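Local coordinates for protein sugar ABC transporter (Agrobacterium radiobacter, PDB 4RXT) that binds a pentose sugar, arabinose, and probably delivers it to an ABC-type sugar transporter as its solute-binding protein, at residues P8-D13 with A64-S69; F17-V22 with I90-G95; G50-L55 with K74-P79. All coordinates share one frame; numbering follows the deposited sequence.

Contact 1 (P8-D13 with A64-S69). With ARA (alpha-L-arabinopyranose), chain B.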
loop_
_atom_site.group_PDB
_atom_site.type_symbol
_atom_site.label_atom_id
_atom_site.label_comp_id
_atom_site.label_asym_id
_atom_site.label_seq_id
_atom_site.Cartn_x
_atom_site.Cartn_y
_atom_site.Cartn_z
ATOM N N PRO A 8 -7.137 -6.165 18.884
ATOM C CA PRO A 8 -6.974 -4.894 18.219
ATOM C C PRO A 8 -6.315 -5.022 16.853
ATOM O O PRO A 8 -5.489 -5.917 16.627
ATOM C CB PRO A 8 -6.055 -4.098 19.145
ATOM C CG PRO A 8 -6.069 -4.826 20.435
ATOM C CD PRO A 8 -6.291 -6.245 20.074
ATOM N N ILE A 9 -6.669 -4.096 15.982
ATOM C CA ILE A 9 -5.967 -3.897 14.712
ATOM C C ILE A 9 -5.393 -2.480 14.710
ATOM O O ILE A 9 -6.097 -1.505 15.045
ATOM C CB ILE A 9 -6.871 -4.125 13.464
ATOM C CG1 ILE A 9 -6.020 -4.045 12.185
ATOM C CG2 ILE A 9 -8.131 -3.234 13.464
ATOM C CD1 ILE A 9 -6.689 -4.704 10.988
ATOM N N ILE A 10 -4.113 -2.404 14.355
ATOM C CA ILE A 10 -3.374 -1.153 14.346
ATOM C C ILE A 10 -2.944 -0.900 12.920
ATOM O O ILE A 10 -2.115 -1.612 12.364
ATOM C CB ILE A 10 -2.120 -1.208 15.266
ATOM C CG1 ILE A 10 -2.528 -1.591 16.688
ATOM C CG2 ILE A 10 -1.372 0.135 15.242
ATOM C CD1 ILE A 10 -1.366 -1.925 17.594
ATOM N N VAL A 11 -3.531 0.122 12.322
ATOM C CA VAL A 11 -3.227 0.506 10.955
ATOM C C VAL A 11 -2.225 1.650 10.920
ATOM O O VAL A 11 -1.926 2.235 11.965
ATOM C CB VAL A 11 -4.482 0.852 10.158
ATOM C CG1 VAL A 11 -5.393 -0.380 10.075
ATOM C CG2 VAL A 11 -5.205 2.045 10.778
ATOM N N LYS A 12 -1.674 1.943 9.740
ATOM C CA LYS A 12 -0.679 3.044 9.639
ATOM C C LYS A 12 -1.316 4.432 9.800
ATOM O O LYS A 12 -0.662 5.359 10.242
ATOM C CB LYS A 12 0.056 3.018 8.292
ATOM C CG LYS A 12 0.830 1.751 7.984
ATOM C CD LYS A 12 1.708 1.946 6.773
ATOM C CE LYS A 12 2.460 0.696 6.377
ATOM N NZ LYS A 12 3.434 1.022 5.291
ATOM N N ASP A 13 -2.559 4.606 9.313
ATOM C CA ASP A 13 -3.162 5.945 9.259
ATOM C C ASP A 13 -4.672 5.792 9.105
ATOM O O ASP A 13 -5.162 5.395 8.056
ATOM C CB ASP A 13 -2.574 6.750 8.084
ATOM C CG ASP A 13 -3.186 8.186 7.940
ATOM O OD1 ASP A 13 -4.169 8.527 8.642
ATOM O OD2 ASP A 13 -2.715 8.968 7.090
ATOM N N ALA A 64 -5.883 -10.795 23.345
ATOM C CA ALA A 64 -5.554 -12.175 22.921
ATOM C C ALA A 64 -4.551 -12.245 21.784
ATOM O O ALA A 64 -3.806 -13.228 21.628
ATOM C CB ALA A 64 -6.825 -12.922 22.523
ATOM N N ALA A 65 -4.587 -11.215 20.944
ATOM C CA ALA A 65 -3.672 -11.108 19.835
ATOM C C ALA A 65 -3.754 -9.668 19.308
ATOM O O ALA A 65 -4.669 -8.931 19.687
ATOM C CB ALA A 65 -4.031 -12.112 18.758
ATOM N N ILE A 66 -2.820 -9.304 18.448
ATOM C CA ILE A 66 -2.812 -8.009 17.786
ATOM C C ILE A 66 -2.501 -8.192 16.306
ATOM O O ILE A 66 -1.608 -8.983 15.942
ATOM C CB ILE A 66 -1.750 -7.040 18.418
ATOM C CG1 ILE A 66 -2.163 -6.630 19.842
ATOM C CG2 ILE A 66 -1.523 -5.801 17.540
ATOM C CD1 ILE A 66 -1.022 -6.085 20.682
ATOM N N VAL A 67 -3.250 -7.465 15.480
ATOM C CA VAL A 67 -2.958 -7.337 14.053
ATOM C C VAL A 67 -2.374 -5.961 13.826
ATOM O O VAL A 67 -2.916 -4.966 14.286
ATOM C CB VAL A 67 -4.208 -7.517 13.162
ATOM C CG1 VAL A 67 -3.872 -7.318 11.676
ATOM C CG2 VAL A 67 -4.823 -8.889 13.402
ATOM N N ILE A 68 -1.252 -5.891 13.131
ATOM C CA ILE A 68 -0.608 -4.613 12.854
ATOM C C ILE A 68 -0.065 -4.519 11.434
ATOM O O ILE A 68 0.461 -5.498 10.899
ATOM C CB ILE A 68 0.518 -4.303 13.883
ATOM C CG1 ILE A 68 1.155 -2.931 13.683
ATOM C CG2 ILE A 68 1.597 -5.395 13.912
ATOM C CD1 ILE A 68 1.934 -2.415 14.868
ATOM N N SER A 69 -0.191 -3.312 10.864
ATOM C CA SER A 69 0.515 -2.927 9.624
ATOM C C SER A 69 1.682 -2.025 10.019
ATOM O O SER A 69 1.504 -0.848 10.146
ATOM C CB SER A 69 -0.420 -2.198 8.637
ATOM O OG SER A 69 -0.877 -1.007 9.227
HETATM C C1 ARA B . -0.969 1.323 0.459
HETATM C C2 ARA B . 0.242 0.552 1.020
HETATM C C3 ARA B . 0.478 0.966 2.463
HETATM C C4 ARA B . 0.568 2.496 2.606
HETATM C C5 ARA B . 0.070 3.183 1.405
HETATM O O1 ARA B . -0.538 1.171 -0.888
HETATM O O2 ARA B . 0.003 -0.868 0.988
HETATM O O3 ARA B . 1.634 0.263 2.948
HETATM O O4 ARA B . 1.914 2.977 2.625
HETATM O O5 ARA B . -1.162 2.671 0.869
#
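Ile9 and Ile10 of strand 9-11 meet Val67 and Ile68 of strand 66-68 in register. These are neighbouring parallel strands of the N-terminal sheet in a periplasmic binding protein of the type I kind. On one face of the sheet Ile9 and Val67 lie side by side and point the same way, with Ile9 CD1 3.9 Å from Val67 CG1. Helix 17-33 packs on this face through Leu23 and Ala26. On the other face Ile10 touches two isoleucines of the neighbouring strand. Its CB faces Ile68 CG1, while its CD1 reaches back to Ile66 CG2 at 3.9 Å. That reach follows from chi1 of -56°, which sets CG1 beside the backbone N. Helix 48-60 covers this face.

The main chains are joined by three bonds. Val67 N binds Pro8 O at 3.0 Å, Ile10 N binds Val67 O at 2.8 Å, and Ser69 N binds Ile10 O at 3.0 Å. Ser69 OG adds a weak bond to Ile10 O, so two donors of one residue share that carbonyl. Pro8 CD packs on Ala65 O at the start of the pair.

Beyond the strands the chain turns into the sugar pocket. Lys12 lays its CG against Ser69 O at 3.4 Å and runs on fully extended. Its NZ then gives a hydrogen bond to O3 of the arabinopyranose at 3.1 Å.

Contact 2 (F17-V22 with I90-G95). With ARA (alpha-L-arabinopyranose), chain B.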
loop_
_atom_site.group_PDB
_atom_site.type_symbol
_atom_site.label_atom_id
_atom_site.label_comp_id
_atom_site.label_asym_id
_atom_site.label_seq_id
_atom_site.Cartn_x
_atom_site.Cartn_y
_atom_site.Cartn_z
ATOM N N PHE A 17 -8.231 6.288 3.037
ATOM C CA PHE A 17 -9.258 5.380 2.529
ATOM C C PHE A 17 -8.773 3.941 2.461
ATOM O O PHE A 17 -9.530 3.015 2.719
ATOM C CB PHE A 17 -9.719 5.819 1.160
ATOM C CG PHE A 17 -10.813 4.982 0.583
ATOM C CD1 PHE A 17 -12.082 5.050 1.094
ATOM C CD2 PHE A 17 -10.551 4.134 -0.470
ATOM C CE1 PHE A 17 -13.101 4.283 0.531
ATOM C CE2 PHE A 17 -11.538 3.378 -1.048
ATOM C CZ PHE A 17 -12.815 3.434 -0.531
ATOM N N TYR A 18 -7.518 3.749 2.075
ATOM C CA TYR A 18 -6.990 2.405 2.014
ATOM C C TYR A 18 -7.105 1.686 3.374
ATOM O O TYR A 18 -7.574 0.547 3.458
ATOM C CB TYR A 18 -5.531 2.459 1.603
ATOM C CG TYR A 18 -4.888 1.097 1.538
ATOM C CD1 TYR A 18 -4.974 0.299 0.401
ATOM C CD2 TYR A 18 -4.146 0.592 2.624
ATOM C CE1 TYR A 18 -4.360 -0.947 0.346
ATOM C CE2 TYR A 18 -3.558 -0.659 2.565
ATOM C CZ TYR A 18 -3.628 -1.410 1.418
ATOM O OH TYR A 18 -3.028 -2.650 1.344
ATOM N N TRP A 19 -6.638 2.365 4.424
ATOM C CA TRP A 19 -6.699 1.777 5.777
ATOM C C TRP A 19 -8.108 1.625 6.289
ATOM O O TRP A 19 -8.384 0.742 7.070
ATOM C CB TRP A 19 -5.814 2.541 6.794
ATOM C CG TRP A 19 -4.377 2.427 6.418
ATOM C CD1 TRP A 19 -3.593 3.401 5.921
ATOM C CD2 TRP A 19 -3.640 1.215 6.325
ATOM N NE1 TRP A 19 -2.375 2.892 5.548
ATOM C CE2 TRP A 19 -2.377 1.544 5.806
ATOM C CE3 TRP A 19 -3.918 -0.106 6.641
ATOM C CZ2 TRP A 19 -1.421 0.598 5.610
ATOM C CZ3 TRP A 19 -2.962 -1.045 6.456
ATOM C CH2 TRP A 19 -1.738 -0.690 5.940
ATOM N N GLN A 20 -8.997 2.500 5.831
ATOM C CA GLN A 20 -10.429 2.358 6.169
ATOM C C GLN A 20 -11.035 1.084 5.561
ATOM O O GLN A 20 -11.910 0.450 6.153
ATOM C CB GLN A 20 -11.203 3.599 5.764
ATOM C CG GLN A 20 -10.806 4.770 6.650
ATOM C CD GLN A 20 -11.125 6.143 6.090
ATOM O OE1 GLN A 20 -11.752 6.283 5.027
ATOM N NE2 GLN A 20 -10.651 7.186 6.795
ATOM N N ILE A 21 -10.519 0.655 4.423
ATOM C CA ILE A 21 -10.962 -0.621 3.819
ATOM C C ILE A 21 -10.480 -1.776 4.695
ATOM O O ILE A 21 -11.221 -2.668 5.031
ATOM C CB ILE A 21 -10.457 -0.835 2.377
ATOM C CG1 ILE A 21 -11.022 0.235 1.418
ATOM C CG2 ILE A 21 -10.871 -2.234 1.887
ATOM C CD1 ILE A 21 -10.295 0.293 0.077
ATOM N N VAL A 22 -9.194 -1.735 5.076
ATOM C CA VAL A 22 -8.630 -2.724 6.031
ATOM C C VAL A 22 -9.472 -2.801 7.305
ATOM O O VAL A 22 -9.832 -3.883 7.771
ATOM C CB VAL A 22 -7.168 -2.404 6.385
ATOM C CG1 VAL A 22 -6.646 -3.367 7.452
ATOM C CG2 VAL A 22 -6.305 -2.411 5.143
ATOM N N ILE A 90 0.171 -10.638 14.527
ATOM C CA ILE A 90 -0.083 -10.981 13.143
ATOM C C ILE A 90 0.183 -9.708 12.334
ATOM O O ILE A 90 -0.372 -8.628 12.630
ATOM C CB ILE A 90 -1.535 -11.495 12.957
ATOM C CG1 ILE A 90 -1.690 -12.951 13.475
ATOM C CG2 ILE A 90 -1.967 -11.381 11.505
ATOM C CD1 ILE A 90 -1.410 -13.144 14.966
ATOM N N GLY A 91 1.034 -9.821 11.316
ATOM C CA GLY A 91 1.352 -8.673 10.454
ATOM C C GLY A 91 0.545 -8.629 9.177
ATOM O O GLY A 91 0.150 -9.665 8.624
ATOM N N ILE A 92 0.288 -7.398 8.728
ATOM C CA ILE A 92 -0.321 -7.182 7.414
ATOM C C ILE A 92 0.417 -6.074 6.644
ATOM O O ILE A 92 1.055 -5.181 7.236
ATOM C CB ILE A 92 -1.842 -6.894 7.486
ATOM C CG1 ILE A 92 -2.142 -5.622 8.268
ATOM C CG2 ILE A 92 -2.581 -8.090 8.074
ATOM C CD1 ILE A 92 -3.571 -5.121 8.067
ATOM N N ASP A 93 0.327 -6.164 5.317
ATOM C CA ASP A 93 0.624 -5.048 4.388
ATOM C C ASP A 93 2.088 -4.680 4.140
ATOM O O ASP A 93 2.436 -4.400 3.002
ATOM C CB ASP A 93 -0.225 -3.806 4.732
ATOM C CG ASP A 93 0.016 -2.651 3.763
ATOM O OD1 ASP A 93 -0.623 -2.659 2.686
ATOM O OD2 ASP A 93 0.867 -1.785 4.075
ATOM N N SER A 94 2.907 -4.620 5.194
ATOM C CA SER A 94 4.176 -3.914 5.119
ATOM C C SER A 94 5.071 -4.502 6.195
ATOM O O SER A 94 4.670 -4.623 7.328
ATOM C CB SER A 94 3.947 -2.404 5.358
ATOM O OG SER A 94 5.088 -1.611 5.091
ATOM N N GLY A 95 6.281 -4.893 5.827
ATOM C CA GLY A 95 7.133 -5.665 6.733
ATOM C C GLY A 95 7.790 -4.868 7.841
ATOM O O GLY A 95 7.811 -3.638 7.828
HETATM C C1 ARA B . -0.969 1.323 0.459
HETATM C C2 ARA B . 0.242 0.552 1.020
HETATM C C3 ARA B . 0.478 0.966 2.463
HETATM C C4 ARA B . 0.568 2.496 2.606
HETATM C C5 ARA B . 0.070 3.183 1.405
HETATM O O1 ARA B . -0.538 1.171 -0.888
HETATM O O2 ARA B . 0.003 -0.868 0.988
HETATM O O3 ARA B . 1.634 0.263 2.948
HETATM O O4 ARA B . 1.914 2.977 2.625
HETATM O O5 ARA B . -1.162 2.671 0.869
#
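The first turns of helix 17-33 lie beside the C-terminal end of strand 89-92, with the nearest CA atoms, those of Val22 and Ile92, 9.5 Å apart. Side chains alone bridge the gap. Deeper in the domain, Val22 and Ile92 reach toward each other tip to tip, and Val22 CG1 lies 3.6 Å from Ile92 CD1. Trp19 CZ3 comes to Ile92 CD1 at the edge of the indole, so one methyl group serves both helix residues.

Nearer the sugar, Asp93 takes over. Its CG stands anti to the backbone N, chi1 -178°, and this carries the carboxylate out to the aromatic pair. Tyr18 OH donates to Asp93 OD1 at 2.8 Å, on the anti side of the carboxylate and 25° out of its plane. Trp19 CH2 lies 3.4 Å from Asp93 OD2, which sits at the ring edge. The indole and carboxylate planes are 76° apart. Trp19 NE1 is held by Glu45, which also binds the sugar.

The arabinopyranose closes the group. Its C1 lies 3.7 Å above the centre of the Tyr18 ring, a sugar-on-aromatic contact common in carbohydrate-binding sites. Its O2 donates to Asp93 OD1 at 2.5 Å. Its O3 approaches OD2 too closely for the distance to be taken at face value. Asp93 OD1 thus accepts from both Tyr18 OH and sugar O2, and the tyrosine bond should limit rotation of the carboxylate that receives the sugar.

Contact 3 (G50-L55 with K74-P79)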
loop_
_atom_site.group_PDB
_atom_site.type_symbol
_atom_site.label_atom_id
_atom_site.label_comp_id
_atom_site.label_asym_id
_atom_site.label_seq_id
_atom_site.Cartn_x
_atom_site.Cartn_y
_atom_site.Cartn_z
ATOM N N GLY A 50 3.988 7.450 17.034
ATOM C CA GLY A 50 2.590 7.332 17.333
ATOM C C GLY A 50 2.168 5.890 17.273
ATOM O O GLY A 50 1.466 5.395 18.162
ATOM N N GLN A 51 2.581 5.209 16.223
ATOM C CA GLN A 51 2.247 3.788 16.107
ATOM C C GLN A 51 2.902 2.943 17.209
ATOM O O GLN A 51 2.292 2.045 17.759
ATOM C CB GLN A 51 2.607 3.238 14.722
ATOM C CG GLN A 51 1.959 1.887 14.517
ATOM C CD GLN A 51 2.318 1.205 13.220
ATOM O OE1 GLN A 51 3.474 0.939 12.942
ATOM N NE2 GLN A 51 1.317 0.918 12.413
ATOM N N ILE A 52 4.168 3.234 17.496
ATOM C CA ILE A 52 4.873 2.486 18.535
ATOM C C ILE A 52 4.153 2.635 19.898
ATOM O O ILE A 52 3.950 1.661 20.621
ATOM C CB ILE A 52 6.352 2.898 18.601
ATOM C CG1 ILE A 52 7.084 2.474 17.324
ATOM C CG2 ILE A 52 7.035 2.235 19.807
ATOM C CD1 ILE A 52 8.472 3.084 17.210
ATOM N N SER A 53 3.786 3.867 20.224
ATOM C CA SER A 53 3.041 4.156 21.451
ATOM C C SER A 53 1.730 3.392 21.526
ATOM O O SER A 53 1.393 2.794 22.546
ATOM C CB SER A 53 2.765 5.666 21.565
ATOM O OG SER A 53 3.966 6.383 21.774
ATOM N N ILE A 54 1.007 3.398 20.421
ATOM C CA ILE A 54 -0.264 2.664 20.334
ATOM C C ILE A 54 -0.057 1.155 20.529
ATOM O O ILE A 54 -0.811 0.522 21.283
ATOM C CB ILE A 54 -0.984 2.982 18.992
ATOM C CG1 ILE A 54 -1.461 4.430 19.003
ATOM C CG2 ILE A 54 -2.139 2.002 18.693
ATOM C CD1 ILE A 54 -1.794 4.951 17.626
ATOM N N LEU A 55 0.959 0.593 19.868
ATOM C CA LEU A 55 1.302 -0.806 20.072
ATOM C C LEU A 55 1.612 -1.109 21.537
ATOM O O LEU A 55 1.065 -2.057 22.104
ATOM C CB LEU A 55 2.452 -1.201 19.190
ATOM C CG LEU A 55 2.950 -2.624 19.383
ATOM C CD1 LEU A 55 1.852 -3.618 19.049
ATOM C CD2 LEU A 55 4.119 -2.854 18.462
ATOM N N LYS A 74 12.377 -0.714 9.851
ATOM C CA LYS A 74 13.386 -0.842 10.897
ATOM C C LYS A 74 12.819 -0.469 12.265
ATOM O O LYS A 74 12.948 -1.217 13.236
ATOM C CB LYS A 74 14.640 0.008 10.604
ATOM C CG LYS A 74 15.877 -0.300 11.458
ATOM C CD LYS A 74 17.140 0.042 10.662
ATOM C CE LYS A 74 18.425 -0.520 11.258
ATOM N NZ LYS A 74 19.617 0.355 11.003
ATOM N N ALA A 75 12.128 0.669 12.340
ATOM C CA ALA A 75 11.688 1.203 13.655
ATOM C C ALA A 75 10.674 0.311 14.403
ATOM O O ALA A 75 10.559 0.366 15.617
ATOM C CB ALA A 75 11.105 2.597 13.497
ATOM N N LEU A 76 9.919 -0.484 13.657
ATOM C CA LEU A 76 8.921 -1.360 14.259
ATOM C C LEU A 76 9.470 -2.739 14.643
ATOM O O LEU A 76 8.794 -3.501 15.289
ATOM C CB LEU A 76 7.631 -1.458 13.382
ATOM C CG LEU A 76 6.495 -0.450 13.677
ATOM C CD1 LEU A 76 5.784 -0.706 15.017
ATOM C CD2 LEU A 76 7.020 0.977 13.567
ATOM N N GLY A 77 10.705 -3.043 14.253
ATOM C CA GLY A 77 11.300 -4.365 14.549
ATOM C C GLY A 77 11.317 -4.704 16.026
ATOM O O GLY A 77 10.698 -5.678 16.486
ATOM N N LYS A 78 12.031 -3.876 16.770
ATOM C CA LYS A 78 12.155 -4.052 18.211
ATOM C C LYS A 78 10.785 -3.938 18.924
ATOM O O LYS A 78 10.469 -4.750 19.775
ATOM C CB LYS A 78 13.121 -2.986 18.700
ATOM C CG LYS A 78 13.978 -3.402 19.821
ATOM C CD LYS A 78 13.185 -3.446 21.102
ATOM C CE LYS A 78 14.018 -4.069 22.200
ATOM N NZ LYS A 78 15.244 -3.283 22.464
ATOM N N PRO A 79 9.928 -2.944 18.528
ATOM C CA PRO A 79 8.638 -2.903 19.192
ATOM C C PRO A 79 7.827 -4.181 18.994
ATOM O O PRO A 79 7.178 -4.631 19.921
ATOM C CB PRO A 79 7.970 -1.679 18.560
ATOM C CG PRO A 79 9.126 -0.755 18.343
ATOM C CD PRO A 79 10.239 -1.647 17.903
#
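Helix 48-60 packs against segment 74-79, which leads into helix 77-84, on the outer side of the N-terminal domain. Here Ile52 and Leu55 meet Leu76 and Pro79. No hydrogen bond crosses between the two segments. Ile52 sends both branches to the proline ring: CG2 of Ile52 lies 3.9 Å from Pro79 CG, and CG1 is about as close. With chi1 at -67°, Ile52 CG1 stands anti to the carbonyl carbon and the chain runs on past the ring. Ile52 CD1 ends 3.8 Å from Ala75 O. Ile52 and Leu76 slide past each other in opposite directions, with Ile52 CG1 4.0 Å from Leu76 CD2.

The two helices flank strand 66-68 in the chain, within the alternating strand-and-helix order of the Rossmann-like domain. Helix 48-60 leads into this strand, and helix 77-84 follows it. Gln51 and Leu55 also touch Ile10 of strand 9-11, so these two residues sit where the helix meets both the sheet and segment 74-79.

One turn after Gln51, Leu55 CD2 touches Pro79 twice, at CB (4.0 Å) and at the carbonyl O (3.8 Å). Gln51 is the polar member. Its side chain crosses that of Leu76 at about a right angle, and Gln51 OE1 lies 3.4 Å from Leu76 CG. The amide is gripped at both ends outside this pair of segments: OE1 accepts from Thr71 N, and NE2 donates to Ser69 O.

How the contacts relate
Contacts 1 and 2 are buried, while contact 3 is only partly so and lies farther from the centre of the chain. Contacts 1 and 2 reach the same sheet, since strands 66-68 and 89-92 are neighbours joined by backbone bonds. Both also end at the sugar. Contact 1 is built mainly on main-chain bonds, contact 2 on an aromatic pair and a carboxylate, and contact 3 on aliphatic packing. Gln51 NE2 links contact 3 to Ser69 O of contact 1, and Trp19 CH2 of contact 2 packs on Ser69 CB. Contacts 2 and 3 do not touch; their nearest atoms are about 6 Å apart.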